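Long-range contacts in GTP-binding protein (Pyrococcus horikoshii, PDB 1WXQ), which probably binds GTP and may hydrolyse nucleoside triphosphates, although its cellular role is unknown: residues Y143-K148 and E170-I175; K152-I157 and E193-W198; L164-A169 and V177-V182; W183-K188 and L204-E209. One frame throughout, in Å; residues are numbered along the deposited sequence.

Interaction 1: residues Y143-K148 and E170-I175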
loop_
_atom_site.group_PDB
_atom_site.type_symbol
_atom_site.label_atom_id
_atom_site.label_comp_id
_atom_site.label_asym_id
_atom_site.label_seq_id
_atom_site.Cartn_x
_atom_site.Cartn_y
_atom_site.Cartn_z
ATOM N N TYR A 143 -13.042 -2.744 -16.315
ATOM C CA TYR A 143 -14.346 -2.833 -16.961
ATOM C C TYR A 143 -14.274 -3.645 -18.255
ATOM O O TYR A 143 -15.149 -4.440 -18.569
ATOM C CB TYR A 143 -14.823 -1.410 -17.258
ATOM C CG TYR A 143 -15.867 -1.431 -18.319
ATOM C CD1 TYR A 143 -17.164 -1.824 -18.006
ATOM C CD2 TYR A 143 -15.572 -0.986 -19.607
ATOM C CE1 TYR A 143 -18.163 -1.756 -18.966
ATOM C CE2 TYR A 143 -16.568 -0.926 -20.570
ATOM C CZ TYR A 143 -17.858 -1.312 -20.254
ATOM O OH TYR A 143 -18.865 -1.224 -21.197
ATOM N N GLY A 144 -13.261 -3.444 -19.086
ATOM C CA GLY A 144 -13.199 -4.158 -20.336
ATOM C C GLY A 144 -13.073 -5.652 -20.095
ATOM O O GLY A 144 -13.639 -6.445 -20.838
ATOM N N ILE A 145 -12.336 -6.048 -19.057
ATOM C CA ILE A 145 -12.175 -7.466 -18.784
ATOM C C ILE A 145 -13.515 -8.115 -18.441
ATOM O O ILE A 145 -13.768 -9.244 -18.835
ATOM C CB ILE A 145 -11.164 -7.709 -17.664
ATOM C CG1 ILE A 145 -9.784 -7.232 -18.116
ATOM C CG2 ILE A 145 -11.112 -9.190 -17.321
ATOM C CD1 ILE A 145 -8.678 -7.465 -17.085
ATOM N N LEU A 146 -14.373 -7.387 -17.732
ATOM C CA LEU A 146 -15.702 -7.880 -17.364
ATOM C C LEU A 146 -16.685 -7.807 -18.532
ATOM O O LEU A 146 -17.373 -8.773 -18.846
ATOM C CB LEU A 146 -16.266 -7.044 -16.213
ATOM C CG LEU A 146 -15.529 -7.146 -14.880
ATOM C CD1 LEU A 146 -15.872 -5.964 -14.011
ATOM C CD2 LEU A 146 -15.891 -8.467 -14.194
ATOM N N SER A 147 -16.741 -6.634 -19.156
ATOM C CA SER A 147 -17.644 -6.337 -20.263
ATOM C C SER A 147 -17.428 -7.220 -21.492
ATOM O O SER A 147 -18.373 -7.814 -22.019
ATOM C CB SER A 147 -17.490 -4.857 -20.623
ATOM O OG SER A 147 -18.688 -4.340 -21.154
ATOM N N LYS A 148 -16.190 -7.295 -21.962
ATOM C CA LYS A 148 -15.864 -8.145 -23.109
ATOM C C LYS A 148 -16.221 -9.601 -22.802
ATOM O O LYS A 148 -15.679 -10.207 -21.872
ATOM C CB LYS A 148 -14.365 -8.077 -23.438
ATOM C CG LYS A 148 -13.898 -6.749 -23.964
ATOM C CD LYS A 148 -12.391 -6.700 -24.140
ATOM C CE LYS A 148 -11.922 -5.256 -24.145
ATOM N NZ LYS A 148 -10.463 -5.139 -24.370
ATOM N N GLU A 170 -12.857 -15.285 -9.943
ATOM C CA GLU A 170 -11.890 -16.056 -10.717
ATOM C C GLU A 170 -11.509 -15.268 -11.948
ATOM O O GLU A 170 -10.332 -15.160 -12.292
ATOM C CB GLU A 170 -12.457 -17.405 -11.186
ATOM C CG GLU A 170 -11.656 -17.989 -12.372
ATOM C CD GLU A 170 -12.228 -19.276 -12.934
ATOM O OE1 GLU A 170 -13.475 -19.396 -13.018
ATOM O OE2 GLU A 170 -11.419 -20.161 -13.310
ATOM N N HIS A 171 -12.518 -14.725 -12.614
ATOM C CA HIS A 171 -12.285 -13.964 -13.823
ATOM C C HIS A 171 -11.357 -12.784 -13.609
ATOM O O HIS A 171 -10.619 -12.426 -14.517
ATOM C CB HIS A 171 -13.611 -13.493 -14.429
ATOM C CG HIS A 171 -13.500 -13.067 -15.858
ATOM N ND1 HIS A 171 -14.552 -12.518 -16.555
ATOM C CD2 HIS A 171 -12.450 -13.081 -16.714
ATOM C CE1 HIS A 171 -14.157 -12.209 -17.777
ATOM N NE2 HIS A 171 -12.884 -12.540 -17.899
ATOM N N LEU A 172 -11.373 -12.179 -12.427
ATOM C CA LEU A 172 -10.481 -11.047 -12.176
ATOM C C LEU A 172 -9.402 -11.427 -11.151
ATOM O O LEU A 172 -8.685 -10.565 -10.638
ATOM C CB LEU A 172 -11.283 -9.816 -11.723
ATOM C CG LEU A 172 -12.066 -9.064 -12.815
ATOM C CD1 LEU A 172 -13.320 -8.485 -12.204
ATOM C CD2 LEU A 172 -11.203 -7.964 -13.456
ATOM N N SER A 173 -9.273 -12.729 -10.879
ATOM C CA SER A 173 -8.261 -13.230 -9.940
ATOM C C SER A 173 -6.881 -12.715 -10.321
ATOM O O SER A 173 -6.015 -12.560 -9.461
ATOM C CB SER A 173 -8.216 -14.770 -9.931
ATOM O OG SER A 173 -9.189 -15.320 -9.065
ATOM N N GLY A 174 -6.684 -12.447 -11.608
ATOM C CA GLY A 174 -5.392 -11.972 -12.067
ATOM C C GLY A 174 -4.945 -10.599 -11.587
ATOM O O GLY A 174 -3.777 -10.224 -11.743
ATOM N N ILE A 175 -5.859 -9.841 -10.997
ATOM C CA ILE A 175 -5.512 -8.512 -10.530
ATOM C C ILE A 175 -5.408 -8.431 -9.007
ATOM O O ILE A 175 -4.952 -7.432 -8.457
ATOM C CB ILE A 175 -6.521 -7.466 -11.061
ATOM C CG1 ILE A 175 -6.482 -7.448 -12.591
ATOM C CG2 ILE A 175 -6.173 -6.071 -10.554
ATOM C CD1 ILE A 175 -7.212 -8.597 -13.245
#
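The carbonyl oxygen I145 O, near the C-terminal end of helix 127-147, lies obliquely to the H171 ring, nearest to H171 CE1 at 3.2 Å. The same ring takes a methyl group from the same residue: I145 CG2 sits off-centre over it, 4.2 Å from the centroid, in a CH-pi contact. With chi1 at -163°, CG of H171 is anti to the backbone N, which carries the imidazole across to helix 127-147. With an alanine here, I145 CG2 and I145 O would probably lose this flanking ring, opening a gap at the margin of the contact. Deeper in, the side chains of L146 and L172 cross at about a right angle, L146 CD2 lying 3.3 Å from L172 CD1, and I145 CD1 reaches I175 CD1 at 4.3 Å. L146 also packs on L203 and F206 of helix 200-214. Such apolar seams between helices build the all-helical insertion between the parallel strands 104-110 and 217-222 of this Obg-type G domain.

Interaction 2: residues K152-I157 and E193-W198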
loop_
_atom_site.group_PDB
_atom_site.type_symbol
_atom_site.label_atom_id
_atom_site.label_comp_id
_atom_site.label_asym_id
_atom_site.label_seq_id
_atom_site.Cartn_x
_atom_site.Cartn_y
_atom_site.Cartn_z
ATOM N N LYS A 152 -21.672 -14.189 -22.621
ATOM C CA LYS A 152 -21.255 -15.592 -22.491
ATOM C C LYS A 152 -20.408 -15.735 -21.248
ATOM O O LYS A 152 -19.364 -16.395 -21.216
ATOM C CB LYS A 152 -20.425 -16.007 -23.706
ATOM C CG LYS A 152 -21.271 -16.204 -24.945
ATOM C CD LYS A 152 -20.409 -16.639 -26.107
ATOM C CE LYS A 152 -21.165 -16.769 -27.415
ATOM N NZ LYS A 152 -20.217 -17.158 -28.445
ATOM N N PHE A 153 -20.849 -14.991 -20.238
ATOM C CA PHE A 153 -20.448 -15.285 -18.896
ATOM C C PHE A 153 -21.681 -15.303 -17.992
ATOM O O PHE A 153 -21.833 -16.182 -17.150
ATOM C CB PHE A 153 -19.456 -14.210 -18.473
ATOM C CG PHE A 153 -19.192 -14.324 -17.007
ATOM C CD1 PHE A 153 -18.052 -14.980 -16.568
ATOM C CD2 PHE A 153 -20.005 -13.655 -16.115
ATOM C CE1 PHE A 153 -17.717 -14.948 -15.220
ATOM C CE2 PHE A 153 -19.664 -13.626 -14.764
ATOM C CZ PHE A 153 -18.519 -14.273 -14.303
ATOM N N ALA A 154 -22.612 -14.407 -18.257
ATOM C CA ALA A 154 -23.801 -14.332 -17.417
ATOM C C ALA A 154 -24.685 -15.578 -17.547
ATOM O O ALA A 154 -25.397 -15.970 -16.631
ATOM C CB ALA A 154 -24.593 -13.087 -17.823
ATOM N N LYS A 155 -24.654 -16.187 -18.749
ATOM C CA LYS A 155 -25.546 -17.312 -18.957
ATOM C C LYS A 155 -24.851 -18.656 -18.675
ATOM O O LYS A 155 -25.482 -19.694 -18.538
ATOM C CB LYS A 155 -26.023 -17.273 -20.404
ATOM C CG LYS A 155 -26.688 -15.941 -20.749
ATOM C CD LYS A 155 -27.570 -16.039 -21.989
ATOM C CE LYS A 155 -26.809 -15.701 -23.275
ATOM N NZ LYS A 155 -27.684 -14.954 -24.170
ATOM N N ARG A 156 -23.506 -18.636 -18.612
ATOM C CA ARG A 156 -22.801 -19.851 -18.208
ATOM C C ARG A 156 -22.834 -20.063 -16.688
ATOM O O ARG A 156 -21.944 -20.661 -16.098
ATOM C CB ARG A 156 -21.352 -19.744 -18.686
ATOM C CG ARG A 156 -20.698 -21.113 -18.867
ATOM C CD ARG A 156 -19.602 -21.370 -17.825
ATOM N NE ARG A 156 -18.974 -20.110 -17.417
ATOM C CZ ARG A 156 -17.813 -20.189 -16.741
ATOM N NH1 ARG A 156 -17.278 -21.368 -16.477
ATOM N NH2 ARG A 156 -17.205 -19.069 -16.338
ATOM N N ILE A 157 -23.831 -19.351 -16.115
ATOM C CA ILE A 157 -23.783 -19.155 -14.668
ATOM C C ILE A 157 -25.178 -18.954 -14.071
ATOM O O ILE A 157 -25.398 -19.047 -12.872
ATOM C CB ILE A 157 -22.893 -17.945 -14.383
ATOM C CG1 ILE A 157 -21.445 -18.274 -14.757
ATOM C CG2 ILE A 157 -22.930 -17.594 -12.881
ATOM C CD1 ILE A 157 -20.678 -17.055 -14.845
ATOM N N GLU A 193 -27.662 -11.209 -8.140
ATOM C CA GLU A 193 -26.929 -12.465 -8.235
ATOM C C GLU A 193 -27.026 -13.023 -9.654
ATOM O O GLU A 193 -26.173 -13.805 -10.090
ATOM C CB GLU A 193 -27.492 -13.470 -7.229
ATOM C CG GLU A 193 -27.366 -13.010 -5.787
ATOM C CD GLU A 193 -28.245 -13.805 -4.847
ATOM O OE1 GLU A 193 -29.489 -13.785 -5.037
ATOM O OE2 GLU A 193 -27.695 -14.447 -3.921
ATOM N N ASP A 194 -28.069 -12.624 -10.377
ATOM C CA ASP A 194 -28.237 -13.072 -11.756
ATOM C C ASP A 194 -27.464 -12.103 -12.638
ATOM O O ASP A 194 -27.913 -10.995 -12.886
ATOM C CB ASP A 194 -29.716 -13.056 -12.158
ATOM C CG ASP A 194 -29.952 -13.647 -13.541
ATOM O OD1 ASP A 194 -28.962 -13.889 -14.267
ATOM O OD2 ASP A 194 -31.131 -13.865 -13.904
ATOM N N PRO A 195 -26.280 -12.502 -13.111
ATOM C CA PRO A 195 -25.518 -11.581 -13.964
ATOM C C PRO A 195 -26.261 -11.078 -15.207
ATOM O O PRO A 195 -26.130 -9.919 -15.572
ATOM C CB PRO A 195 -24.258 -12.379 -14.306
ATOM C CG PRO A 195 -24.713 -13.828 -14.181
ATOM C CD PRO A 195 -25.587 -13.791 -12.956
ATOM N N THR A 196 -27.047 -11.939 -15.846
ATOM C CA THR A 196 -27.794 -11.549 -17.046
ATOM C C THR A 196 -28.613 -10.274 -16.841
ATOM O O THR A 196 -29.037 -9.638 -17.811
ATOM C CB THR A 196 -28.773 -12.657 -17.505
ATOM O OG1 THR A 196 -29.862 -12.757 -16.567
ATOM C CG2 THR A 196 -28.050 -14.000 -17.618
ATOM N N LYS A 197 -28.852 -9.915 -15.583
ATOM C CA LYS A 197 -29.606 -8.705 -15.268
ATOM C C LYS A 197 -28.695 -7.464 -15.209
ATOM O O LYS A 197 -29.177 -6.337 -15.254
ATOM C CB LYS A 197 -30.336 -8.865 -13.928
ATOM C CG LYS A 197 -31.504 -9.832 -14.008
ATOM C CD LYS A 197 -31.949 -10.128 -15.431
ATOM C CE LYS A 197 -32.720 -11.444 -15.481
ATOM N NZ LYS A 197 -34.182 -11.295 -15.188
ATOM N N TRP A 198 -27.384 -7.679 -15.102
ATOM C CA TRP A 198 -26.407 -6.586 -15.040
ATOM C C TRP A 198 -26.353 -5.760 -16.323
ATOM O O TRP A 198 -26.298 -6.322 -17.423
ATOM C CB TRP A 198 -24.997 -7.139 -14.768
ATOM C CG TRP A 198 -24.760 -7.568 -13.339
ATOM C CD1 TRP A 198 -25.650 -8.207 -12.516
ATOM C CD2 TRP A 198 -23.547 -7.425 -12.581
ATOM N NE1 TRP A 198 -25.068 -8.467 -11.303
ATOM C CE2 TRP A 198 -23.779 -8.002 -11.312
ATOM C CE3 TRP A 198 -22.286 -6.869 -12.852
ATOM C CZ2 TRP A 198 -22.792 -8.040 -10.311
ATOM C CZ3 TRP A 198 -21.308 -6.907 -11.860
ATOM C CH2 TRP A 198 -21.571 -7.490 -10.606
#
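A154 and P195 touch beside a group of aromatic rings: F153 meets W150 with the planes about 30° apart, and W198 meets W150 at about the same angle and makes an edge-to-face contact with F206. P195 CB lies 3.6 Å from A154 CB, and P195 CG 3.3 Å from A154 O; elsewhere P195 packs on L164. I157 adds its CG2 to the proline ring, 4.4 Å from P195 CG. Beside the proline, T196 divides its branches: OG1 lies between the backbone N and the carbonyl carbon (chi1 71°), turned to D194, while T196 CG2 stands 3.6 Å from A154 CB and also meets K155 CG. T196 OG1 donates to D194 OD1 at 2.7 Å, arriving from above the carboxylate plane, and T196 N adds a weak bond to the same oxygen. The other oxygen, D194 OD2, forms a salt bridge with K158. The weak bond from T196 N closes an Asx turn at the start of the 3-10 turn 195-197, in the loop between helices 179-188 and 200-214.

Interaction 3: residues L164-A169 and V177-V182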
loop_
_atom_site.group_PDB
_atom_site.type_symbol
_atom_site.label_atom_id
_atom_site.label_comp_id
_atom_site.label_asym_id
_atom_site.label_seq_id
_atom_site.Cartn_x
_atom_site.Cartn_y
_atom_site.Cartn_z
ATOM N N LEU A 164 -21.929 -16.138 -8.280
ATOM C CA LEU A 164 -21.559 -14.975 -9.085
ATOM C C LEU A 164 -20.268 -14.306 -8.602
ATOM O O LEU A 164 -19.309 -14.140 -9.345
ATOM C CB LEU A 164 -22.713 -13.977 -9.034
ATOM C CG LEU A 164 -22.421 -12.709 -9.837
ATOM C CD1 LEU A 164 -22.221 -12.998 -11.326
ATOM C CD2 LEU A 164 -23.544 -11.677 -9.746
ATOM N N GLU A 165 -20.238 -14.135 -7.283
ATOM C CA GLU A 165 -19.009 -13.704 -6.624
ATOM C C GLU A 165 -17.779 -14.527 -7.008
ATOM O O GLU A 165 -16.757 -13.963 -7.393
ATOM C CB GLU A 165 -19.180 -13.711 -5.101
ATOM C CG GLU A 165 -20.214 -14.690 -4.584
ATOM C CD GLU A 165 -21.635 -14.148 -4.672
ATOM O OE1 GLU A 165 -21.912 -13.118 -4.009
ATOM O OE2 GLU A 165 -22.470 -14.751 -5.393
ATOM N N SER A 166 -17.873 -15.848 -6.920
ATOM C CA SER A 166 -16.740 -16.714 -7.257
ATOM C C SER A 166 -16.344 -16.640 -8.720
ATOM O O SER A 166 -15.163 -16.659 -9.053
ATOM C CB SER A 166 -17.048 -18.177 -6.896
ATOM O OG SER A 166 -16.062 -19.059 -7.435
ATOM N N ALA A 167 -17.336 -16.564 -9.596
ATOM C CA ALA A 167 -17.072 -16.500 -11.030
ATOM C C ALA A 167 -16.385 -15.193 -11.432
ATOM O O ALA A 167 -15.449 -15.196 -12.232
ATOM C CB ALA A 167 -18.372 -16.672 -11.807
ATOM N N ILE A 168 -16.861 -14.072 -10.903
ATOM C CA ILE A 168 -16.224 -12.797 -11.230
ATOM C C ILE A 168 -14.838 -12.827 -10.596
ATOM O O ILE A 168 -13.840 -12.493 -11.241
ATOM C CB ILE A 168 -17.028 -11.596 -10.682
ATOM C CG1 ILE A 168 -18.369 -11.487 -11.410
ATOM C CG2 ILE A 168 -16.235 -10.334 -10.837
ATOM C CD1 ILE A 168 -19.274 -10.391 -10.874
ATOM N N ALA A 169 -14.781 -13.268 -9.341
ATOM C CA ALA A 169 -13.517 -13.357 -8.616
ATOM C C ALA A 169 -12.475 -14.138 -9.394
ATOM O O ALA A 169 -11.321 -13.708 -9.494
ATOM C CB ALA A 169 -13.731 -13.993 -7.259
ATOM N N VAL A 177 -8.174 -9.641 -6.921
ATOM C CA VAL A 177 -9.514 -9.571 -6.335
ATOM C C VAL A 177 -9.949 -10.851 -5.553
ATOM O O VAL A 177 -9.761 -11.947 -6.055
ATOM C CB VAL A 177 -10.546 -9.284 -7.458
ATOM C CG1 VAL A 177 -11.947 -9.304 -6.887
ATOM C CG2 VAL A 177 -10.273 -7.930 -8.123
ATOM N N ASN A 178 -10.506 -10.700 -4.339
ATOM C CA ASN A 178 -11.041 -11.657 -3.422
ATOM C C ASN A 178 -12.451 -11.936 -3.852
ATOM O O ASN A 178 -13.172 -11.060 -4.311
ATOM C CB ASN A 178 -11.034 -11.037 -2.023
ATOM C CG ASN A 178 -10.039 -11.767 -1.157
ATOM O OD1 ASN A 178 -10.333 -12.799 -0.560
ATOM N ND2 ASN A 178 -8.821 -11.203 -1.093
ATOM N N GLU A 179 -12.973 -13.078 -3.453
ATOM C CA GLU A 179 -14.365 -13.343 -3.594
ATOM C C GLU A 179 -15.067 -12.449 -2.576
ATOM O O GLU A 179 -16.256 -12.205 -2.712
ATOM C CB GLU A 179 -14.676 -14.791 -3.269
ATOM C CG GLU A 179 -16.150 -15.082 -3.445
ATOM C CD GLU A 179 -16.506 -16.526 -3.157
ATOM O OE1 GLU A 179 -15.804 -17.437 -3.669
ATOM O OE2 GLU A 179 -17.498 -16.747 -2.424
ATOM N N ASN A 180 -14.354 -11.985 -1.545
ATOM C CA ASN A 180 -14.975 -11.112 -0.544
ATOM C C ASN A 180 -15.090 -9.703 -1.095
ATOM O O ASN A 180 -16.063 -9.008 -0.814
ATOM C CB ASN A 180 -14.170 -11.079 0.762
ATOM C CG ASN A 180 -14.642 -9.985 1.714
ATOM O OD1 ASN A 180 -13.885 -9.069 2.060
ATOM N ND2 ASN A 180 -15.897 -10.073 2.139
ATOM N N ASP A 181 -14.099 -9.285 -1.882
ATOM C CA ASP A 181 -14.119 -7.940 -2.460
ATOM C C ASP A 181 -15.310 -7.862 -3.409
ATOM O O ASP A 181 -16.036 -6.867 -3.442
ATOM C CB ASP A 181 -12.822 -7.635 -3.232
ATOM C CG ASP A 181 -11.572 -7.748 -2.369
ATOM O OD1 ASP A 181 -11.599 -7.310 -1.202
ATOM O OD2 ASP A 181 -10.547 -8.264 -2.862
ATOM N N VAL A 182 -15.504 -8.933 -4.172
ATOM C CA VAL A 182 -16.602 -9.012 -5.121
ATOM C C VAL A 182 -17.926 -8.973 -4.375
ATOM O O VAL A 182 -18.843 -8.244 -4.752
ATOM C CB VAL A 182 -16.546 -10.318 -5.941
ATOM C CG1 VAL A 182 -17.753 -10.416 -6.826
ATOM C CG2 VAL A 182 -15.264 -10.372 -6.768
#
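V182 and A169 form the tight heart of an alpha-alpha hairpin whose helices run obliquely against each other, helix 164-171 turning back through a short loop into helix 179-188. The small side chain of A169 allows a close approach here: the CA atoms of A169 and E179 are 5.1 Å apart, and A169 CB rests 3.8 Å from E179 CA. One turn on, V182 sets its two methyls against E165 and A169. V182 CG1, anti to the backbone N (chi1 175°), lies 3.5 Å from E165 CA, whereas V182 CG2 reaches A169 CB at 4.0 Å. I168 closes this side, its CB against V182 CG1, and passes the packing on to F206 and W198.

The solvent side is looser and is made by the extended chain of E179. Its aliphatic part crosses E165 obliquely, E179 CG lying 3.7 Å from E165 CB, and its carboxylate ends beside S166 CB. No hydrogen bond joins the two segments anywhere in the contact. The carboxylates of E165 and E179 are turned 62° from each other, and E165 OE1 and E179 OE2 are 5.9 Å apart, so the like charges probably disfavour closer packing at this margin. E165 itself runs on to W183.

At the start of the second helix N178 occupies the N-cap. Its own side chain makes no capping bond, and only one half of a capping box is present: N178 N donates to D181 OD2 at 2.8 Å, approaching from above the carboxylate plane.

Interaction 4: residues W183-K188 and L204-E209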
loop_
_atom_site.group_PDB
_atom_site.type_symbol
_atom_site.label_atom_id
_atom_site.label_comp_id
_atom_site.label_asym_id
_atom_site.label_seq_id
_atom_site.Cartn_x
_atom_site.Cartn_y
_atom_site.Cartn_z
ATOM N N TRP A 183 -18.026 -9.754 -3.308
ATOM C CA TRP A 183 -19.257 -9.793 -2.531
ATOM C C TRP A 183 -19.678 -8.401 -2.039
ATOM O O TRP A 183 -20.831 -8.004 -2.164
ATOM C CB TRP A 183 -19.095 -10.736 -1.323
ATOM C CG TRP A 183 -20.391 -10.992 -0.659
ATOM C CD1 TRP A 183 -21.309 -11.943 -0.999
ATOM C CD2 TRP A 183 -21.008 -10.180 0.342
ATOM N NE1 TRP A 183 -22.470 -11.768 -0.281
ATOM C CE2 TRP A 183 -22.312 -10.689 0.552
ATOM C CE3 TRP A 183 -20.591 -9.064 1.080
ATOM C CZ2 TRP A 183 -23.202 -10.121 1.464
ATOM C CZ3 TRP A 183 -21.478 -8.498 1.988
ATOM C CH2 TRP A 183 -22.769 -9.030 2.171
ATOM N N GLU A 184 -18.733 -7.670 -1.469
ATOM C CA GLU A 184 -18.988 -6.339 -0.934
ATOM C C GLU A 184 -19.354 -5.327 -1.992
ATOM O O GLU A 184 -20.299 -4.566 -1.820
ATOM C CB GLU A 184 -17.761 -5.815 -0.187
ATOM C CG GLU A 184 -17.322 -6.658 0.981
ATOM C CD GLU A 184 -16.051 -6.127 1.604
ATOM O OE1 GLU A 184 -15.193 -5.645 0.829
ATOM O OE2 GLU A 184 -15.899 -6.199 2.849
ATOM N N ALA A 185 -18.590 -5.297 -3.074
ATOM C CA ALA A 185 -18.846 -4.341 -4.138
ATOM C C ALA A 185 -20.278 -4.503 -4.617
ATOM O O ALA A 185 -21.043 -3.538 -4.685
ATOM C CB ALA A 185 -17.871 -4.568 -5.277
HETATM N N MSE A 186 -20.640 -5.739 -4.933
HETATM C CA MSE A 186 -21.982 -6.028 -5.402
HETATM C C MSE A 186 -23.013 -5.582 -4.383
HETATM O O MSE A 186 -23.995 -4.906 -4.716
HETATM C CB MSE A 186 -22.141 -7.521 -5.645
HETATM C CG MSE A 186 -21.399 -8.031 -6.842
HETATM SE SE MSE A 186 -21.832 -9.883 -7.103
HETATM C CE MSE A 186 -23.742 -9.789 -6.827
ATOM N N HIS A 187 -22.779 -5.984 -3.137
ATOM C CA HIS A 187 -23.673 -5.665 -2.033
ATOM C C HIS A 187 -23.854 -4.162 -1.925
ATOM O O HIS A 187 -24.966 -3.674 -1.750
ATOM C CB HIS A 187 -23.099 -6.242 -0.728
ATOM C CG HIS A 187 -23.892 -5.906 0.498
ATOM N ND1 HIS A 187 -23.781 -4.698 1.151
ATOM C CD2 HIS A 187 -24.816 -6.621 1.185
ATOM C CE1 HIS A 187 -24.602 -4.682 2.187
ATOM N NE2 HIS A 187 -25.243 -5.837 2.229
ATOM N N LYS A 188 -22.753 -3.437 -2.069
ATOM C CA LYS A 188 -22.752 -1.989 -1.965
ATOM C C LYS A 188 -23.504 -1.256 -3.069
ATOM O O LYS A 188 -23.989 -0.148 -2.855
ATOM C CB LYS A 188 -21.313 -1.497 -1.923
ATOM C CG LYS A 188 -21.159 -0.012 -1.689
ATOM C CD LYS A 188 -19.691 0.363 -1.667
ATOM C CE LYS A 188 -19.514 1.866 -1.610
ATOM N NZ LYS A 188 -18.081 2.229 -1.419
ATOM N N LEU A 204 -19.435 -0.804 -15.368
ATOM C CA LEU A 204 -18.469 0.275 -15.182
ATOM C C LEU A 204 -18.458 0.698 -13.699
ATOM O O LEU A 204 -17.392 0.871 -13.080
ATOM C CB LEU A 204 -18.838 1.455 -16.081
ATOM C CG LEU A 204 -17.979 2.695 -15.915
ATOM C CD1 LEU A 204 -16.528 2.309 -15.999
ATOM C CD2 LEU A 204 -18.329 3.711 -17.004
ATOM N N ALA A 205 -19.651 0.841 -13.130
ATOM C CA ALA A 205 -19.769 1.232 -11.731
ATOM C C ALA A 205 -19.133 0.164 -10.849
ATOM O O ALA A 205 -18.456 0.469 -9.869
ATOM C CB ALA A 205 -21.232 1.406 -11.353
ATOM N N PHE A 206 -19.365 -1.098 -11.190
ATOM C CA PHE A 206 -18.788 -2.176 -10.408
ATOM C C PHE A 206 -17.277 -2.158 -10.589
ATOM O O PHE A 206 -16.541 -2.392 -9.642
ATOM C CB PHE A 206 -19.360 -3.529 -10.828
ATOM C CG PHE A 206 -18.631 -4.700 -10.231
ATOM C CD1 PHE A 206 -17.637 -5.353 -10.951
ATOM C CD2 PHE A 206 -18.908 -5.126 -8.940
ATOM C CE1 PHE A 206 -16.925 -6.417 -10.391
ATOM C CE2 PHE A 206 -18.207 -6.184 -8.369
ATOM C CZ PHE A 206 -17.210 -6.834 -9.097
ATOM N N ALA A 207 -16.823 -1.865 -11.804
ATOM C CA ALA A 207 -15.389 -1.806 -12.074
ATOM C C ALA A 207 -14.723 -0.738 -11.205
ATOM O O ALA A 207 -13.705 -0.996 -10.570
ATOM C CB ALA A 207 -15.129 -1.505 -13.566
ATOM N N SER A 208 -15.308 0.455 -11.184
ATOM C CA SER A 208 -14.764 1.556 -10.406
ATOM C C SER A 208 -14.691 1.182 -8.929
ATOM O O SER A 208 -13.706 1.481 -8.253
ATOM C CB SER A 208 -15.623 2.826 -10.586
ATOM O OG SER A 208 -15.504 3.359 -11.908
ATOM N N GLU A 209 -15.725 0.511 -8.436
ATOM C CA GLU A 209 -15.743 0.126 -7.043
ATOM C C GLU A 209 -14.626 -0.861 -6.738
ATOM O O GLU A 209 -14.079 -0.864 -5.639
ATOM C CB GLU A 209 -17.095 -0.478 -6.676
ATOM C CG GLU A 209 -17.243 -0.767 -5.186
ATOM C CD GLU A 209 -16.728 0.359 -4.293
ATOM O OE1 GLU A 209 -17.052 1.544 -4.550
ATOM O OE2 GLU A 209 -16.004 0.044 -3.324
#
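The chi1 of E209 (-174°) puts CG opposite the backbone N, and a bend at chi2 (44°) lays that CG against A185 and swings the carboxylate toward K188. F206, one turn earlier, likewise has its CG anti to N, and its ring reaches the same alanine. The two helical segments, 183-188 and 204-209, form an obliquely antiparallel helix pair within the helical insertion of the G domain; their axes approach to 9.7 Å with 130° between their directions.

A185 is the small residue on which the partners converge. A185 CB lies 3.5 Å from F206 CE2, obliquely to the ring, and 3.9 Å from E209 CG. At the outer margin K188 stretches its extended chain across E209 at about a right angle and ends in a salt bridge, K188 NZ to E209 OE1, whose hydrogen bond is weak at 3.4 Å. The other oxygen, E209 OE2, forms a salt bridge with R212, so the carboxylate probably offsets the closeness of the like charges of K188 and R212. A leucine in place of E209 would probably leave K188 and R212 without the negative group between them. The inner margin is apolar: M186, a selenomethionine, approaches the F206 ring obliquely and sets M186 CG 4.0 Å from F206 CE2.

In the fold
All four contacts belong to the helical insertion between strands 104-110 and 217-222 of the G domain, with centres about 10 to 15 Å apart. Interactions 1, 3 and 4 link helices 127-147, 164-171, 179-188 and 200-214 in series, while interaction 2 joins helix 151-154 to the loop before helix 200-214. Along the chain, interaction 3 is nested within the loop closed by interaction 2, which crosses interactions 1 and 4; interaction 1 closes before interaction 4 opens. Interaction 2 lies farthest out, about 33 Å from the chain centre, yet its W198 touches I168 and M186. Together they appear to form a largely apolar core for the insertion, with charged groups at its margins.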